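Lantibiotic dehydratase (Microbispora corallina, PDB 5EHK) probably dehydrates serine and threonine residues of the NAI-107 precursor peptide in a tRNA-dependent manner during biosynthesis of this lantibiotic. Local coordinates at residues I1021-T1024 against G1025-L1029. Numbering follows the deposited sequence.
Sequences IDPT and GGWPL
I1021, the first residue to leave helical geometry after helix 1014-1020, opens a tight loop by lying side by side with W1027, its CG2 4.0 Å from CH2 of the indole. D1022 then grips the turn at two levels. D1022 O accepts a hydrogen bond from W1027 N (2.8 Å), while the D1022 side chain, with CG anti to the backbone N (chi1 -176°), reaches forward over the turn and takes the amide of G1025 on OD1 at 2.9 Å, from above the carboxylate plane. D1022 OD2 rests 3.6 Å from CD of P1028. P1023 begins a type I beta turn, closed by G1026 N on P1023 O, and places its CA over one face of the indole, which the carbonyl of D1022 also overlies: P1023 CA sits 3.6 Å from the centroid of the five-membered ring of W1027 in a CH-pi contact, and P1023 CG reaches W1027 CZ2 at 3.5 Å. T1024 and G1025 form the exposed corner. The W1027-D1022 bond outside and the G1026-P1023 bond inside, with G1026 at positive phi (88°), make a Schellman motif. The loop leads from helix 1014-1020 into helix 1028-1032, with I1021 and P1023 packed against helices 950-965 and 1090-1109 and W1027 against I956 of the former.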
# COMPACT_ATOMS: atom_id res chain seq x y z
N ILE A 1021 -23.95 -30.94 -18.99
CA ILE A 1021 -24.30 -29.65 -19.56
C ILE A 1021 -24.56 -29.78 -21.05
O ILE A 1021 -23.68 -29.53 -21.86
CB ILE A 1021 -23.18 -28.61 -19.29
CG1 ILE A 1021 -22.83 -28.58 -17.80
CG2 ILE A 1021 -23.59 -27.23 -19.77
CD1 ILE A 1021 -21.49 -27.97 -17.52
N ASP A 1022 -25.80 -30.14 -21.39
CA ASP A 1022 -26.19 -30.44 -22.78
C ASP A 1022 -27.53 -29.81 -23.16
O ASP A 1022 -28.55 -30.50 -23.32
CB ASP A 1022 -26.23 -31.96 -22.99
CG ASP A 1022 -26.52 -32.37 -24.44
OD1 ASP A 1022 -26.42 -31.52 -25.36
OD2 ASP A 1022 -26.86 -33.57 -24.63
N PRO A 1023 -27.54 -28.48 -23.32
CA PRO A 1023 -28.78 -27.79 -23.65
C PRO A 1023 -29.24 -28.17 -25.04
O PRO A 1023 -30.42 -28.44 -25.23
CB PRO A 1023 -28.38 -26.30 -23.60
CG PRO A 1023 -27.00 -26.28 -22.98
CD PRO A 1023 -26.38 -27.58 -23.31
N THR A 1024 -28.31 -28.20 -26.00
CA THR A 1024 -28.67 -28.50 -27.39
C THR A 1024 -29.31 -29.88 -27.52
O THR A 1024 -30.23 -30.07 -28.31
CB THR A 1024 -27.46 -28.39 -28.34
OG1 THR A 1024 -26.72 -27.21 -28.02
CG2 THR A 1024 -27.92 -28.32 -29.78
N GLY A 1025 -28.85 -30.82 -26.71
CA GLY A 1025 -29.41 -32.16 -26.70
C GLY A 1025 -30.68 -32.33 -25.90
O GLY A 1025 -31.17 -33.45 -25.77
N GLY A 1026 -31.22 -31.24 -25.35
CA GLY A 1026 -32.47 -31.28 -24.60
C GLY A 1026 -32.30 -31.57 -23.11
O GLY A 1026 -33.29 -31.79 -22.40
N TRP A 1027 -31.05 -31.53 -22.64
CA TRP A 1027 -30.70 -31.73 -21.22
C TRP A 1027 -31.08 -33.11 -20.70
O TRP A 1027 -31.74 -33.22 -19.65
CB TRP A 1027 -31.39 -30.68 -20.32
CG TRP A 1027 -30.90 -29.24 -20.44
CD1 TRP A 1027 -31.55 -28.19 -21.05
CD2 TRP A 1027 -29.69 -28.70 -19.90
NE1 TRP A 1027 -30.81 -27.04 -20.93
CE2 TRP A 1027 -29.66 -27.32 -20.23
CE3 TRP A 1027 -28.62 -29.24 -19.19
CZ2 TRP A 1027 -28.60 -26.49 -19.87
CZ3 TRP A 1027 -27.57 -28.41 -18.83
CH2 TRP A 1027 -27.57 -27.05 -19.17
N PRO A 1028 -30.64 -34.18 -21.39
CA PRO A 1028 -31.22 -35.51 -21.13
C PRO A 1028 -30.85 -36.04 -19.74
O PRO A 1028 -31.72 -36.46 -18.98
CB PRO A 1028 -30.63 -36.39 -22.25
CG PRO A 1028 -29.66 -35.48 -23.05
CD PRO A 1028 -29.41 -34.27 -22.20
N LEU A 1029 -29.56 -36.00 -19.42
CA LEU A 1029 -29.08 -36.50 -18.14
C LEU A 1029 -29.73 -35.74 -16.98
O LEU A 1029 -30.13 -36.35 -15.99
CB LEU A 1029 -27.57 -36.40 -18.09
CG LEU A 1029 -26.87 -37.18 -16.98
CD1 LEU A 1029 -25.43 -37.50 -17.41
CD2 LEU A 1029 -26.88 -36.42 -15.65